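Local atomic coordinates of possible thiamine biosynthesis enzyme (Candida albicans, PDB entry 2X7Q), a protein that is of unknown function but adopts the periplasmic binding protein fold and may bind a small molecule, possibly linked to thiamine biosynthesis. Residues 24-35 and 239-250. The protein carries 1 engineered substitution. Sequence-based numbering, arbitrary orientation.
Sequences EHFSTPLFFAQQ and EAIEYISSNLDY
Phe31 and Tyr243 carry the aromatic part of the contact, an offset stack with ring centroids 3.9 Å apart and planes turned by only 11°. In both residues CG lies anti to the backbone N, which brings the two rings face to face between the helices. CD2 of Phe31 sits over the centre of the tyrosine ring, while Phe32 completes the cluster, its CZ meeting Tyr243 CB at 4.3 Å and its CE1 Ala240 CB at 4.0 Å.

Aliphatic side chains then pack on polar atoms toward the start of helix 28-35. Ile244 crosses Thr28 at about a right angle, touching its OG1 with CG1 and CD1, and lays CD1 3.9 Å from His25 CB; Thr28 OG1 is meanwhile hydrogen-bonded to His25 O. Leu248, just past the end of the other helix, presses CD1 against the carbonyl of Glu24. Beyond it, the Tyr250 ring meets the His25 ring obliquely, planes at 38°, and its OH lies over one imidazole face while it is hydrogen-bonded to Thr180 OG1. Trp258 also stacks on His25.

No direct hydrogen bond joins the segments, but one water bridges Ser27 OG and Tyr243 OH, at 2.8 Å from each oxygen.

The contact thus packs helix 239-247 and its following turn across helix 28-35, at 107°, within a periplasmic binding protein fold; a glycerol near His25 is consistent with a pocket there.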
ATOM      1  N   GLU A  24       0.636  -9.925   0.355  1.00 14.14           N
ATOM      2  CA  GLU A  24       2.075  -9.694   0.405  1.00 12.67           C
ATOM      3  C   GLU A  24       2.601  -9.940   1.816  1.00 11.35           C
ATOM      4  O   GLU A  24       1.848 -10.329   2.708  1.00 11.23           O
ATOM      5  CB  GLU A  24       2.414  -8.268  -0.043  1.00 13.14           C
ATOM      6  CG  GLU A  24       2.207  -8.016  -1.525  0.81 14.27           C
ATOM      7  CD  GLU A  24       2.615  -6.622  -1.943  0.48 14.33           C
ATOM      8  OE1 GLU A  24       2.508  -5.697  -1.117  0.77 13.79           O
ATOM      9  OE2 GLU A  24       3.030  -6.442  -3.106  0.59 14.69           O
ATOM     10  N   HIS A  25       3.893  -9.706   2.017  1.00 11.51           N
ATOM     11  CA  HIS A  25       4.499  -9.879   3.331  1.00 10.50           C
ATOM     12  C   HIS A  25       3.846  -8.979   4.377  1.00 10.66           C
ATOM     13  O   HIS A  25       3.791  -9.327   5.555  1.00 10.23           O
ATOM     14  CB  HIS A  25       6.007  -9.614   3.271  1.00 11.37           C
ATOM     15  CG  HIS A  25       6.381  -8.468   2.384  1.00 11.66           C
ATOM     16  ND1 HIS A  25       7.440  -8.532   1.493  1.00 12.35           N
ATOM     17  CD2 HIS A  25       5.847  -7.238   2.236  1.00 11.28           C
ATOM     18  CE1 HIS A  25       7.534  -7.388   0.848  1.00 11.45           C
ATOM     19  NE2 HIS A  25       6.579  -6.580   1.277  1.00 12.01           N
ATOM     20  N   PHE A  26       3.349  -7.824   3.945  1.00  9.94           N
ATOM     21  CA  PHE A  26       2.736  -6.869   4.865  1.00 10.15           C
ATOM     22  C   PHE A  26       1.449  -7.397   5.492  1.00  9.96           C
ATOM     23  O   PHE A  26       1.046  -6.949   6.564  1.00 10.36           O
ATOM     24  CB  PHE A  26       2.457  -5.537   4.162  1.00  9.86           C
ATOM     25  CG  PHE A  26       3.694  -4.768   3.808  1.00 10.01           C
ATOM     26  CD1 PHE A  26       4.102  -4.651   2.490  1.00 10.59           C
ATOM     27  CD2 PHE A  26       4.452  -4.164   4.796  1.00 10.35           C
ATOM     28  CE1 PHE A  26       5.243  -3.943   2.164  1.00 11.94           C
ATOM     29  CE2 PHE A  26       5.595  -3.455   4.478  1.00 10.77           C
ATOM     30  CZ  PHE A  26       5.991  -3.345   3.159  1.00 11.33           C
ATOM     31  N   SER A  27       0.804  -8.345   4.821  1.00  9.63           N
ATOM     32  CA  SER A  27      -0.474  -8.873   5.285  1.00 10.02           C
ATOM     33  C   SER A  27      -0.288  -9.933   6.368  1.00 10.73           C
ATOM     34  O   SER A  27      -1.262 -10.503   6.861  1.00 10.53           O
ATOM     35  CB  SER A  27      -1.265  -9.462   4.118  1.00 12.01           C
ATOM     36  OG  SER A  27      -0.648 -10.634   3.625  1.00 13.17           O
ATOM     37  N   THR A  28       0.963 -10.188   6.737  1.00 10.10           N
ATOM     38  CA  THR A  28       1.281 -11.213   7.728  1.00 11.20           C
ATOM     39  C   THR A  28       0.479 -11.081   9.029  1.00 11.64           C
ATOM     40  O   THR A  28      -0.139 -12.049   9.469  1.00 11.24           O
ATOM     41  CB  THR A  28       2.794 -11.255   8.036  1.00 11.03           C
ATOM     42  OG1 THR A  28       3.505 -11.740   6.891  1.00 12.61           O
ATOM     43  CG2 THR A  28       3.074 -12.168   9.212  1.00 13.81           C
ATOM     44  N   PRO A  29       0.489  -9.888   9.647  1.00  9.92           N
ATOM     45  CA  PRO A  29      -0.250  -9.695  10.901  1.00 10.01           C
ATOM     46  C   PRO A  29      -1.728 -10.053  10.768  1.00 11.12           C
ATOM     47  O   PRO A  29      -2.316 -10.581  11.711  1.00 11.87           O
ATOM     48  CB  PRO A  29      -0.093  -8.196  11.169  1.00  9.92           C
ATOM     49  CG  PRO A  29       1.177  -7.828  10.492  1.00 10.95           C
ATOM     50  CD  PRO A  29       1.225  -8.673   9.253  1.00  9.63           C
ATOM     51  N   LEU A  30      -2.318  -9.766   9.612  1.00 10.47           N
ATOM     52  CA  LEU A  30      -3.716 -10.100   9.368  1.00 11.39           C
ATOM     53  C   LEU A  30      -3.940 -11.603   9.464  1.00 12.47           C
ATOM     54  O   LEU A  30      -4.937 -12.057  10.022  1.00 11.40           O
ATOM     55  CB  LEU A  30      -4.158  -9.593   7.993  1.00 11.21           C
ATOM     56  CG  LEU A  30      -4.118  -8.082   7.762  1.00 10.76           C
ATOM     57  CD1 LEU A  30      -4.539  -7.746   6.340  1.00 11.47           C
ATOM     58  CD2 LEU A  30      -5.004  -7.371   8.765  1.00 11.75           C
ATOM     59  N   PHE A  31      -3.002 -12.373   8.922  1.00 12.06           N
ATOM     60  CA  PHE A  31      -3.104 -13.828   8.931  1.00 13.35           C
ATOM     61  C   PHE A  31      -3.069 -14.402  10.345  1.00 13.75           C
ATOM     62  O   PHE A  31      -3.929 -15.198  10.719  1.00 14.08           O
ATOM     63  CB  PHE A  31      -1.991 -14.447   8.085  1.00 13.25           C
ATOM     64  CG  PHE A  31      -1.777 -15.911   8.346  1.00 14.61           C
ATOM     65  CD1 PHE A  31      -2.647 -16.858   7.828  1.00 17.10           C
ATOM     66  CD2 PHE A  31      -0.704 -16.339   9.111  1.00 14.77           C
ATOM     67  CE1 PHE A  31      -2.451 -18.204   8.072  1.00 16.19           C
ATOM     68  CE2 PHE A  31      -0.502 -17.684   9.356  1.00 15.78           C
ATOM     69  CZ  PHE A  31      -1.377 -18.617   8.836  1.00 16.66           C
ATOM     70  N   PHE A  32      -2.067 -14.001  11.120  1.00 12.64           N
ATOM     71  CA  PHE A  32      -1.896 -14.511  12.479  1.00 13.61           C
ATOM     72  C   PHE A  32      -3.079 -14.158  13.379  1.00 13.43           C
ATOM     73  O   PHE A  32      -3.412 -14.906  14.295  1.00 13.55           O
ATOM     74  CB  PHE A  32      -0.584 -14.007  13.090  1.00 13.65           C
ATOM     75  CG  PHE A  32       0.642 -14.704  12.559  1.00 14.27           C
ATOM     76  CD1 PHE A  32       1.529 -14.044  11.722  1.00 14.61           C
ATOM     77  CD2 PHE A  32       0.902 -16.024  12.892  1.00 15.04           C
ATOM     78  CE1 PHE A  32       2.654 -14.687  11.235  1.00 15.49           C
ATOM     79  CE2 PHE A  32       2.025 -16.671  12.406  1.00 16.62           C
ATOM     80  CZ  PHE A  32       2.901 -16.001  11.576  1.00 15.75           C
ATOM     81  N   ALA A  33      -3.708 -13.018  13.115  1.00 13.45           N
ATOM     82  CA  ALA A  33      -4.905 -12.622  13.850  1.00 13.33           C
ATOM     83  C   ALA A  33      -6.012 -13.654  13.655  1.00 14.17           C
ATOM     84  O   ALA A  33      -6.793 -13.922  14.567  1.00 15.09           O
ATOM     85  CB  ALA A  33      -5.372 -11.247  13.407  1.00 12.68           C
ATOM     86  N   GLN A  34      -6.071 -14.229  12.458  1.00 13.84           N
ATOM     87  CA  GLN A  34      -7.053 -15.259  12.140  1.00 14.42           C
ATOM     88  C   GLN A  34      -6.606 -16.614  12.683  1.00 15.06           C
ATOM     89  O   GLN A  34      -7.412 -17.375  13.217  1.00 14.77           O
ATOM     90  CB  GLN A  34      -7.270 -15.342  10.626  1.00 15.03           C
ATOM     91  CG  GLN A  34      -8.282 -16.394  10.191  1.00 16.73           C
ATOM     92  CD  GLN A  34      -8.421 -16.485   8.681  1.00 20.97           C
ATOM     93  OE1 GLN A  34      -9.378 -15.971   8.102  1.00 22.29           O
ATOM     94  NE2 GLN A  34      -7.464 -17.141   8.038  1.00 21.63           N
ATOM     95  N   GLN A  35      -5.316 -16.905  12.542  1.00 14.69           N
ATOM     96  CA  GLN A  35      -4.745 -18.155  13.034  1.00 14.97           C
ATOM     97  C   GLN A  35      -4.954 -18.308  14.537  1.00 14.87           C
ATOM     98  O   GLN A  35      -5.305 -19.385  15.017  1.00 16.05           O
ATOM     99  CB  GLN A  35      -3.251 -18.226  12.710  1.00 14.35           C
ATOM    100  CG  GLN A  35      -2.576 -19.516  13.156  1.00 14.99           C
ATOM    101  CD  GLN A  35      -1.064 -19.457  13.039  1.00 15.79           C
ATOM    102  OE1 GLN A  35      -0.474 -20.066  12.145  1.00 16.48           O
ATOM    103  NE2 GLN A  35      -0.429 -18.720  13.942  1.00 14.17           N
ATOM    104  N   GLU A 239       7.962 -17.510  13.093  1.00 14.60           N
ATOM    105  CA  GLU A 239       6.822 -18.102  12.407  1.00 15.58           C
ATOM    106  C   GLU A 239       6.436 -17.265  11.197  1.00 13.79           C
ATOM    107  O   GLU A 239       6.012 -17.795  10.170  1.00 13.90           O
ATOM    108  CB  GLU A 239       5.634 -18.213  13.361  1.00 16.42           C
ATOM    109  CG  GLU A 239       5.921 -19.026  14.612  1.00 19.52           C
ATOM    110  CD  GLU A 239       4.742 -19.080  15.560  1.00 20.87           C
ATOM    111  OE1 GLU A 239       3.651 -18.597  15.189  1.00 18.48           O
ATOM    112  OE2 GLU A 239       4.905 -19.613  16.676  1.00 23.55           O
ATOM    113  N   ALA A 240       6.579 -15.952  11.333  1.00 13.95           N
ATOM    114  CA  ALA A 240       6.277 -15.024  10.253  1.00 13.04           C
ATOM    115  C   ALA A 240       7.143 -15.318   9.035  1.00 12.92           C
ATOM    116  O   ALA A 240       6.655 -15.352   7.908  1.00 12.05           O
ATOM    117  CB  ALA A 240       6.483 -13.593  10.720  1.00 12.63           C
ATOM    118  N   ILE A 241       8.434 -15.530   9.272  1.00 12.06           N
ATOM    119  CA  ILE A 241       9.365 -15.838   8.195  1.00 12.84           C
ATOM    120  C   ILE A 241       8.975 -17.129   7.481  1.00 12.90           C
ATOM    121  O   ILE A 241       9.036 -17.207   6.255  1.00 12.64           O
ATOM    122  CB  ILE A 241      10.816 -15.951   8.709  1.00 12.39           C
ATOM    123  CG1 ILE A 241      11.288 -14.614   9.284  1.00 12.74           C
ATOM    124  CG2 ILE A 241      11.740 -16.404   7.595  1.00 12.30           C
ATOM    125  CD1 ILE A 241      12.708 -14.641   9.801  1.00 13.40           C
ATOM    126  N   GLU A 242       8.577 -18.136   8.251  1.00 13.44           N
ATOM    127  CA  GLU A 242       8.165 -19.417   7.690  0.59 13.80           C
ATOM    128  C   GLU A 242       6.888 -19.266   6.870  1.00 13.40           C
ATOM    129  O   GLU A 242       6.791 -19.785   5.763  1.00 13.67           O
ATOM    130  CB  GLU A 242       7.958 -20.450   8.801  0.59 14.56           C
ATOM    131  CG  GLU A 242       7.588 -21.839   8.294  0.59 15.38           C
ATOM    132  CD  GLU A 242       7.306 -22.823   9.419  0.59 16.80           C
ATOM    133  OE1 GLU A 242       6.907 -22.375  10.515  0.59 16.78           O
ATOM    134  OE2 GLU A 242       7.477 -24.041   9.202  0.59 18.20           O
ATOM    135  N   TYR A 243       5.909 -18.557   7.424  1.00 11.48           N
ATOM    136  CA  TYR A 243       4.633 -18.343   6.751  1.00 13.09           C
ATOM    137  C   TYR A 243       4.811 -17.622   5.420  1.00 12.44           C
ATOM    138  O   TYR A 243       4.269 -18.044   4.401  1.00 12.20           O
ATOM    139  CB  TYR A 243       3.689 -17.536   7.645  1.00 13.21           C
ATOM    140  CG  TYR A 243       2.492 -16.960   6.909  1.00 13.42           C
ATOM    141  CD1 TYR A 243       1.413 -17.761   6.563  1.00 13.43           C
ATOM    142  CD2 TYR A 243       2.446 -15.615   6.559  1.00 13.13           C
ATOM    143  CE1 TYR A 243       0.320 -17.240   5.890  1.00 14.92           C
ATOM    144  CE2 TYR A 243       1.358 -15.082   5.888  1.00 12.39           C
ATOM    145  CZ  TYR A 243       0.299 -15.901   5.558  1.00 14.15           C
ATOM    146  OH  TYR A 243      -0.785 -15.386   4.892  1.00 15.37           O
ATOM    147  N   ILE A 244       5.567 -16.529   5.437  1.00 12.24           N
ATOM    148  CA  ILE A 244       5.767 -15.714   4.244  1.00 12.45           C
ATOM    149  C   ILE A 244       6.474 -16.487   3.138  1.00 12.65           C
ATOM    150  O   ILE A 244       6.078 -16.420   1.978  1.00 11.72           O
ATOM    151  CB  ILE A 244       6.585 -14.445   4.557  1.00 11.53           C
ATOM    152  CG1 ILE A 244       5.848 -13.569   5.567  1.00 11.04           C
ATOM    153  CG2 ILE A 244       6.875 -13.670   3.285  1.00 11.47           C
ATOM    154  CD1 ILE A 244       6.611 -12.332   5.972  1.00 11.87           C
ATOM    155  N   SER A 245       7.514 -17.227   3.505  1.00 12.31           N
ATOM    156  CA  SER A 245       8.329 -17.936   2.525  1.00 12.84           C
ATOM    157  C   SER A 245       7.655 -19.202   2.000  1.00 13.30           C
ATOM    158  O   SER A 245       8.020 -19.705   0.940  1.00 11.94           O
ATOM    159  CB  SER A 245       9.702 -18.274   3.115  1.00 12.47           C
ATOM    160  OG  SER A 245       9.580 -19.082   4.271  1.00 12.02           O
ATOM    161  N   SER A 246       6.674 -19.712   2.736  1.00 13.30           N
ATOM    162  CA  SER A 246       6.008 -20.954   2.357  1.00 14.05           C
ATOM    163  C   SER A 246       4.670 -20.715   1.659  1.00 14.60           C
ATOM    164  O   SER A 246       4.109 -21.630   1.055  1.00 14.74           O
ATOM    165  CB  SER A 246       5.812 -21.855   3.579  1.00 14.04           C
ATOM    166  OG  SER A 246       4.942 -21.258   4.522  1.00 17.04           O
ATOM    167  N   ASN A 247       4.164 -19.488   1.743  1.00 14.50           N
ATOM    168  CA  ASN A 247       2.875 -19.152   1.142  1.00 14.66           C
ATOM    169  C   ASN A 247       2.954 -18.016   0.125  1.00 15.24           C
ATOM    170  O   ASN A 247       2.074 -17.870  -0.721  1.00 16.24           O
ATOM    171  CB  ASN A 247       1.855 -18.805   2.230  1.00 15.64           C
ATOM    172  CG  ASN A 247       1.520 -19.990   3.113  1.00 16.10           C
ATOM    173  OD1 ASN A 247       0.608 -20.764   2.816  1.00 18.65           O
ATOM    174  ND2 ASN A 247       2.255 -20.138   4.208  1.00 15.09           N
ATOM    175  N   LEU A 248       4.011 -17.214   0.213  1.00 14.10           N
ATOM    176  CA  LEU A 248       4.181 -16.081  -0.690  1.00 15.12           C
ATOM    177  C   LEU A 248       5.492 -16.184  -1.465  1.00 14.19           C
ATOM    178  O   LEU A 248       6.372 -16.970  -1.108  1.00 14.46           O
ATOM    179  CB  LEU A 248       4.117 -14.768   0.091  1.00 14.12           C
ATOM    180  CG  LEU A 248       2.864 -14.581   0.952  1.00 15.04           C
ATOM    181  CD1 LEU A 248       2.951 -13.304   1.778  1.00 14.18           C
ATOM    182  CD2 LEU A 248       1.607 -14.584   0.093  1.00 15.45           C
ATOM    183  N   ASP A 249       5.616 -15.393  -2.526  1.00 14.53           N
ATOM    184  CA  ASP A 249       6.792 -15.449  -3.387  1.00 15.37           C
ATOM    185  C   ASP A 249       7.985 -14.727  -2.772  1.00 14.71           C
ATOM    186  O   ASP A 249       8.479 -13.741  -3.323  1.00 14.17           O
ATOM    187  CB  ASP A 249       6.487 -14.866  -4.767  1.00 18.74           C
ATOM    188  CG  ASP A 249       7.577 -15.166  -5.777  1.00 18.91           C
ATOM    189  OD1 ASP A 249       8.006 -16.335  -5.858  1.00 20.41           O
ATOM    190  OD2 ASP A 249       8.003 -14.239  -6.495  1.00 20.91           O
ATOM    191  N   TYR A 250       8.444 -15.224  -1.629  1.00 13.94           N
ATOM    192  CA  TYR A 250       9.628 -14.683  -0.978  1.00 12.54           C
ATOM    193  C   TYR A 250      10.446 -15.826  -0.401  1.00 12.53           C
ATOM    194  O   TYR A 250       9.894 -16.747   0.197  1.00 12.04           O
ATOM    195  CB  TYR A 250       9.244 -13.721   0.146  1.00 12.64           C
ATOM    196  CG  TYR A 250       8.295 -12.617  -0.264  1.00 12.07           C
ATOM    197  CD1 TYR A 250       8.775 -11.393  -0.717  1.00 12.25           C
ATOM    198  CD2 TYR A 250       6.919 -12.792  -0.185  1.00 12.75           C
ATOM    199  CE1 TYR A 250       7.910 -10.379  -1.086  1.00 11.83           C
ATOM    200  CE2 TYR A 250       6.047 -11.783  -0.552  1.00 13.54           C
ATOM    201  CZ  TYR A 250       6.549 -10.581  -1.001  1.00 13.83           C
ATOM    202  OH  TYR A 250       5.683  -9.577  -1.367  1.00 13.89           O
TER
HETATM  203  O   HOH W   1      -1.189 -13.318   3.123  1.00 16.65           O